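Local coordinates for BH2602 protein (Bacillus halodurans, PDB 3NWZ), which probably hydrolyses acyl-CoA thioesters and binds coenzyme A, as a hotdog-fold member of the thioesterase superfamily, at residues Asn79-Leu90 and Ile115-Leu126. Sequence-based numbering, arbitrary orientation.
Sequences NMVHGGITATLL and IHYVKPGMGTYL
Val81 and Gly121 bring the two backbones closest, their CA atoms 4.9 Å apart, and a nearly straight hydrogen bond joins Val81 N to Gly121 O at 3.0 Å. Farther on, helix 83-90 runs over strand 115-117 with an axis separation of 10.2 Å and an angle of 139° between their directions. At the helix start, where His82 is the N-cap and its ND1 accepts from Gly84 N, the phenol of Tyr117 comes up with its ring edge to Gly83, and its OH donates to Gly83 O at 2.7 Å. This oxygen is gripped from opposite faces of its carbonyl plane, since Ala87 N also bonds to it within the helix. A phenylalanine at Tyr117 would probably leave Gly83 O without its partner from the strand. The arrangement is that of the hotdog fold, a long helix wrapped by an antiparallel sheet, which here continues through Ile115 and His116 into a second subunit. Under the helix, Ile115 CD1 meets Ala87 CB, while its CG2 branch slides past Leu90 CD1. From the start of strand 125-135, Leu126 reaches Val81 tip to tip, CD1 to CG1 at 3.7 Å; with CG1 anti to the backbone N (chi1 173°), the other Val81 methyl, CG2, lies against Gly121. Leu89 CD2 packs on Leu126 CB, and Val146 of strand 139-147 touches Thr86, Leu90 and Leu126. At the outer end, Met80, a poorly ordered selenomethionine, sets SE against Pro120 CB.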
ATOM      1  N   ASN A  79      12.595  -8.574  20.849  1.00 79.61           N
ATOM      2  CA  ASN A  79      13.941  -8.209  20.402  1.00 76.49           C
ATOM      3  C   ASN A  79      14.072  -8.250  18.887  1.00 63.44           C
ATOM      4  O   ASN A  79      15.064  -8.733  18.332  1.00 55.06           O
ATOM      5  CB  ASN A  79      14.984  -9.122  21.052  1.00 78.37           C
ATOM      6  CG  ASN A  79      15.124  -8.873  22.543  1.00 76.44           C
ATOM      7  OD1 ASN A  79      14.178  -9.081  23.321  1.00 68.33           O
ATOM      8  ND2 ASN A  79      16.307  -8.416  22.955  1.00 83.36           N
HETATM    9  N   MSE A  80      13.041  -7.728  18.236  1.00 60.24           N
HETATM   10  CA  MSE A  80      12.951  -7.646  16.782  1.00 60.07           C
HETATM   11  C   MSE A  80      12.733  -6.153  16.553  1.00 47.43           C
HETATM   12  O   MSE A  80      12.063  -5.505  17.364  1.00 31.87           O
HETATM   13  CB  MSE A  80      11.728  -8.443  16.309  1.00 64.76           C
HETATM   14  CG  MSE A  80      11.730  -8.879  14.851  1.00 74.34           C
HETATM   15 SE   MSE A  80      10.188  -9.990  14.411  1.00167.45          SE
HETATM   16  CE  MSE A  80      10.842 -11.705  15.008  1.00286.65           C
ATOM     17  N   VAL A  81      13.306  -5.595  15.489  1.00 49.38           N
ATOM     18  CA  VAL A  81      13.132  -4.167  15.209  1.00 45.82           C
ATOM     19  C   VAL A  81      11.650  -3.830  15.058  1.00 41.56           C
ATOM     20  O   VAL A  81      10.937  -4.457  14.276  1.00 47.22           O
ATOM     21  CB  VAL A  81      13.863  -3.744  13.920  1.00 48.91           C
ATOM     22  CG1 VAL A  81      13.509  -2.299  13.563  1.00 45.83           C
ATOM     23  CG2 VAL A  81      15.353  -3.883  14.112  1.00 55.06           C
ATOM     24  N   HIS A  82      11.189  -2.832  15.803  1.00 38.22           N
ATOM     25  CA  HIS A  82       9.787  -2.459  15.734  1.00 49.52           C
ATOM     26  C   HIS A  82       9.358  -2.156  14.301  1.00 54.00           C
ATOM     27  O   HIS A  82      10.009  -1.377  13.607  1.00 58.83           O
ATOM     28  CB  HIS A  82       9.520  -1.245  16.623  1.00 55.65           C
ATOM     29  CG  HIS A  82       8.085  -1.116  17.021  1.00 61.23           C
ATOM     30  ND1 HIS A  82       7.069  -0.983  16.098  1.00 59.95           N
ATOM     31  CD2 HIS A  82       7.489  -1.174  18.235  1.00 65.86           C
ATOM     32  CE1 HIS A  82       5.907  -0.968  16.725  1.00 64.24           C
ATOM     33  NE2 HIS A  82       6.134  -1.083  18.023  1.00 67.35           N
ATOM     34  N   GLY A  83       8.261  -2.771  13.869  1.00 54.57           N
ATOM     35  CA  GLY A  83       7.757  -2.558  12.519  1.00 42.86           C
ATOM     36  C   GLY A  83       7.590  -1.088  12.207  1.00 43.52           C
ATOM     37  O   GLY A  83       7.648  -0.665  11.050  1.00 39.46           O
ATOM     38  N   GLY A  84       7.378  -0.306  13.264  1.00 58.51           N
ATOM     39  CA  GLY A  84       7.211   1.129  13.124  1.00 57.18           C
ATOM     40  C   GLY A  84       8.515   1.821  12.798  1.00 47.87           C
ATOM     41  O   GLY A  84       8.552   2.696  11.943  1.00 60.24           O
ATOM     42  N   ILE A  85       9.595   1.447  13.472  1.00 40.94           N
ATOM     43  CA  ILE A  85      10.884   2.072  13.178  1.00 46.23           C
ATOM     44  C   ILE A  85      11.284   1.681  11.751  1.00 41.91           C
ATOM     45  O   ILE A  85      11.915   2.451  11.042  1.00 38.51           O
ATOM     46  CB  ILE A  85      11.984   1.618  14.171  1.00 52.92           C
ATOM     47  CG1 ILE A  85      11.663   2.107  15.587  1.00 59.07           C
ATOM     48  CG2 ILE A  85      13.329   2.176  13.754  1.00 59.20           C
ATOM     49  CD1 ILE A  85      11.748   3.610  15.772  1.00 64.21           C
ATOM     50  N   THR A  86      10.901   0.482  11.324  1.00 37.11           N
ATOM     51  CA  THR A  86      11.221   0.044   9.980  1.00 34.12           C
ATOM     52  C   THR A  86      10.547   0.976   8.977  1.00 28.62           C
ATOM     53  O   THR A  86      11.200   1.499   8.050  1.00 24.80           O
ATOM     54  CB  THR A  86      10.740  -1.384   9.705  1.00 33.25           C
ATOM     55  OG1 THR A  86      11.269  -2.278  10.690  1.00 47.86           O
ATOM     56  CG2 THR A  86      11.221  -1.820   8.319  1.00 29.67           C
ATOM     57  N   ALA A  87       9.241   1.178   9.165  1.00 17.87           N
ATOM     58  CA  ALA A  87       8.454   2.057   8.296  1.00 20.66           C
ATOM     59  C   ALA A  87       9.026   3.447   8.300  1.00 29.78           C
ATOM     60  O   ALA A  87       9.320   4.025   7.257  1.00 31.83           O
ATOM     61  CB  ALA A  87       7.036   2.093   8.768  1.00 21.25           C
ATOM     62  N   THR A  88       9.196   3.990   9.491  1.00 38.33           N
ATOM     63  CA  THR A  88       9.734   5.332   9.648  1.00 33.13           C
ATOM     64  C   THR A  88      11.089   5.517   8.979  1.00 35.65           C
ATOM     65  O   THR A  88      11.428   6.619   8.571  1.00 41.86           O
ATOM     66  CB  THR A  88       9.819   5.677  11.141  1.00 30.82           C
ATOM     67  OG1 THR A  88       8.489   5.698  11.673  1.00 35.68           O
ATOM     68  CG2 THR A  88      10.459   7.026  11.355  1.00 26.57           C
ATOM     69  N   LEU A  89      11.860   4.440   8.879  1.00 29.43           N
ATOM     70  CA  LEU A  89      13.188   4.476   8.239  1.00 30.03           C
ATOM     71  C   LEU A  89      13.025   4.572   6.734  1.00 35.44           C
ATOM     72  O   LEU A  89      13.594   5.454   6.103  1.00 35.89           O
ATOM     73  CB  LEU A  89      13.990   3.209   8.563  1.00 28.27           C
ATOM     74  CG  LEU A  89      15.436   3.130   8.071  1.00 30.99           C
ATOM     75  CD1 LEU A  89      16.274   4.222   8.733  1.00 24.60           C
ATOM     76  CD2 LEU A  89      15.991   1.750   8.420  1.00 33.14           C
ATOM     77  N   LEU A  90      12.236   3.662   6.168  1.00 31.83           N
ATOM     78  CA  LEU A  90      11.992   3.663   4.729  1.00 30.62           C
ATOM     79  C   LEU A  90      11.510   5.050   4.342  1.00 29.21           C
ATOM     80  O   LEU A  90      12.016   5.656   3.405  1.00 31.99           O
ATOM     81  CB  LEU A  90      10.924   2.620   4.365  1.00 41.15           C
ATOM     82  CG  LEU A  90      11.330   1.519   3.381  1.00 37.13           C
ATOM     83  CD1 LEU A  90      10.132   0.663   3.073  1.00 43.40           C
ATOM     84  CD2 LEU A  90      11.881   2.139   2.095  1.00 34.38           C
ATOM     85  N   ILE A 115       4.090  -0.683   2.538  1.00 14.68           N
ATOM     86  CA  ILE A 115       5.187  -1.508   3.001  1.00 36.20           C
ATOM     87  C   ILE A 115       4.763  -2.977   3.121  1.00 42.10           C
ATOM     88  O   ILE A 115       3.633  -3.290   3.486  1.00 39.00           O
ATOM     89  CB  ILE A 115       5.684  -0.990   4.361  1.00 47.12           C
ATOM     90  CG1 ILE A 115       5.619   0.537   4.389  1.00 61.51           C
ATOM     91  CG2 ILE A 115       7.133  -1.408   4.583  1.00 60.80           C
ATOM     92  CD1 ILE A 115       5.813   1.152   5.769  1.00 67.38           C
ATOM     93  N   HIS A 116       5.686  -3.866   2.778  1.00 35.00           N
ATOM     94  CA  HIS A 116       5.464  -5.302   2.841  1.00 31.93           C
ATOM     95  C   HIS A 116       6.564  -5.819   3.737  1.00 27.43           C
ATOM     96  O   HIS A 116       7.742  -5.634   3.445  1.00 26.86           O
ATOM     97  CB  HIS A 116       5.563  -5.920   1.435  1.00 30.09           C
ATOM     98  CG  HIS A 116       4.456  -5.495   0.524  1.00 36.55           C
ATOM     99  ND1 HIS A 116       3.439  -6.341   0.148  1.00 38.82           N
ATOM    100  CD2 HIS A 116       4.151  -4.286  -0.000  1.00 44.28           C
ATOM    101  CE1 HIS A 116       2.548  -5.671  -0.562  1.00 45.36           C
ATOM    102  NE2 HIS A 116       2.957  -4.420  -0.666  1.00 48.39           N
ATOM    103  N   TYR A 117       6.183  -6.423   4.850  1.00 24.96           N
ATOM    104  CA  TYR A 117       7.160  -6.944   5.785  1.00 32.26           C
ATOM    105  C   TYR A 117       7.563  -8.319   5.321  1.00 29.39           C
ATOM    106  O   TYR A 117       6.720  -9.138   4.984  1.00 34.22           O
ATOM    107  CB  TYR A 117       6.564  -6.984   7.183  1.00 41.50           C
ATOM    108  CG  TYR A 117       6.402  -5.603   7.752  1.00 41.25           C
ATOM    109  CD1 TYR A 117       7.469  -4.960   8.384  1.00 35.70           C
ATOM    110  CD2 TYR A 117       5.203  -4.911   7.600  1.00 30.78           C
ATOM    111  CE1 TYR A 117       7.348  -3.643   8.850  1.00 34.12           C
ATOM    112  CE2 TYR A 117       5.072  -3.605   8.058  1.00 44.56           C
ATOM    113  CZ  TYR A 117       6.148  -2.978   8.679  1.00 41.71           C
ATOM    114  OH  TYR A 117       6.011  -1.683   9.104  1.00 30.35           O
ATOM    115  N   VAL A 118       8.865  -8.572   5.327  1.00 36.93           N
ATOM    116  CA  VAL A 118       9.392  -9.826   4.831  1.00 46.05           C
ATOM    117  C   VAL A 118      10.093 -10.649   5.894  1.00 45.54           C
ATOM    118  O   VAL A 118       9.670 -11.761   6.200  1.00 55.01           O
ATOM    119  CB  VAL A 118      10.357  -9.531   3.661  1.00 47.71           C
ATOM    120  CG1 VAL A 118      11.107 -10.783   3.265  1.00 57.64           C
ATOM    121  CG2 VAL A 118       9.572  -8.947   2.492  1.00 33.69           C
ATOM    122  N   LYS A 119      11.172 -10.101   6.441  1.00 43.63           N
ATOM    123  CA  LYS A 119      11.945 -10.779   7.468  1.00 45.63           C
ATOM    124  C   LYS A 119      12.116  -9.875   8.681  1.00 48.49           C
ATOM    125  O   LYS A 119      12.157  -8.646   8.557  1.00 47.53           O
ATOM    126  CB  LYS A 119      13.325 -11.181   6.931  1.00 47.66           C
ATOM    127  CG  LYS A 119      13.319 -12.405   6.023  1.00 65.26           C
ATOM    128  CD  LYS A 119      14.726 -12.799   5.575  1.00 76.48           C
ATOM    129  CE  LYS A 119      15.323 -11.759   4.638  1.00 83.07           C
ATOM    130  NZ  LYS A 119      14.546 -11.645   3.373  1.00 81.99           N
ATOM    131  N   PRO A 120      12.216 -10.475   9.875  1.00 48.34           N
ATOM    132  CA  PRO A 120      12.388  -9.739  11.127  1.00 43.20           C
ATOM    133  C   PRO A 120      13.625  -8.868  11.059  1.00 41.73           C
ATOM    134  O   PRO A 120      14.706  -9.364  10.726  1.00 41.69           O
ATOM    135  CB  PRO A 120      12.562 -10.846  12.159  1.00 45.46           C
ATOM    136  CG  PRO A 120      11.770 -11.981  11.569  1.00 43.64           C
ATOM    137  CD  PRO A 120      12.180 -11.926  10.126  1.00 45.13           C
ATOM    138  N   GLY A 121      13.484  -7.579  11.358  1.00 41.46           N
ATOM    139  CA  GLY A 121      14.652  -6.730  11.349  1.00 37.95           C
ATOM    140  C   GLY A 121      15.538  -7.149  12.513  1.00 31.10           C
ATOM    141  O   GLY A 121      15.118  -7.061  13.663  1.00 36.08           O
HETATM  142  N   MSE A 122      16.746  -7.633  12.238  0.50 21.90           N
HETATM  143  CA  MSE A 122      17.647  -8.043  13.314  0.50 27.06           C
HETATM  144  C   MSE A 122      19.109  -7.937  12.894  0.50 32.50           C
HETATM  145  O   MSE A 122      19.439  -7.929  11.708  0.50 27.67           O
HETATM  146  CB  MSE A 122      17.339  -9.471  13.757  0.50 31.14           C
HETATM  147  CG  MSE A 122      15.865  -9.715  14.062  0.50 39.51           C
HETATM  148 SE   MSE A 122      15.497 -11.440  14.841  0.50 89.23          SE
HETATM  149  CE  MSE A 122      13.904 -10.962  15.817  0.50  9.39           C
ATOM    150  N   GLY A 123      19.988  -7.863  13.885  1.00 39.64           N
ATOM    151  CA  GLY A 123      21.399  -7.726  13.605  1.00 43.01           C
ATOM    152  C   GLY A 123      21.867  -6.478  14.320  1.00 42.45           C
ATOM    153  O   GLY A 123      21.268  -6.094  15.327  1.00 49.41           O
ATOM    154  N   THR A 124      22.900  -5.822  13.802  1.00 32.10           N
ATOM    155  CA  THR A 124      23.423  -4.626  14.435  1.00 43.21           C
ATOM    156  C   THR A 124      22.919  -3.300  13.869  1.00 45.24           C
ATOM    157  O   THR A 124      23.080  -2.262  14.500  1.00 52.59           O
ATOM    158  CB  THR A 124      24.947  -4.618  14.386  1.00 47.66           C
ATOM    159  OG1 THR A 124      25.384  -4.676  13.018  1.00 53.15           O
ATOM    160  CG2 THR A 124      25.492  -5.801  15.164  1.00 41.18           C
ATOM    161  N   TYR A 125      22.333  -3.321  12.677  1.00 45.60           N
ATOM    162  CA  TYR A 125      21.801  -2.090  12.094  1.00 48.40           C
ATOM    163  C   TYR A 125      20.931  -2.373  10.876  1.00 47.07           C
ATOM    164  O   TYR A 125      21.038  -3.430  10.270  1.00 45.86           O
ATOM    165  CB  TYR A 125      22.935  -1.152  11.682  1.00 37.50           C
ATOM    166  CG  TYR A 125      23.716  -1.650  10.500  1.00 37.02           C
ATOM    167  CD1 TYR A 125      24.885  -2.383  10.675  1.00 49.18           C
ATOM    168  CD2 TYR A 125      23.246  -1.453   9.208  1.00 36.10           C
ATOM    169  CE1 TYR A 125      25.570  -2.913   9.586  1.00 53.65           C
ATOM    170  CE2 TYR A 125      23.919  -1.980   8.110  1.00 47.29           C
ATOM    171  CZ  TYR A 125      25.080  -2.709   8.308  1.00 55.16           C
ATOM    172  OH  TYR A 125      25.742  -3.235   7.230  1.00 65.10           O
ATOM    173  N   LEU A 126      20.064  -1.428  10.527  1.00 41.72           N
ATOM    174  CA  LEU A 126      19.207  -1.586   9.358  1.00 39.55           C
ATOM    175  C   LEU A 126      19.692  -0.662   8.249  1.00 41.55           C
ATOM    176  O   LEU A 126      20.333   0.360   8.513  1.00 42.64           O
ATOM    177  CB  LEU A 126      17.748  -1.297   9.706  1.00 33.15           C
ATOM    178  CG  LEU A 126      17.185  -2.341  10.672  1.00 37.55           C
ATOM    179  CD1 LEU A 126      15.663  -2.389  10.582  1.00 35.89           C
ATOM    180  CD2 LEU A 126      17.759  -3.714  10.309  1.00 48.35           C
TER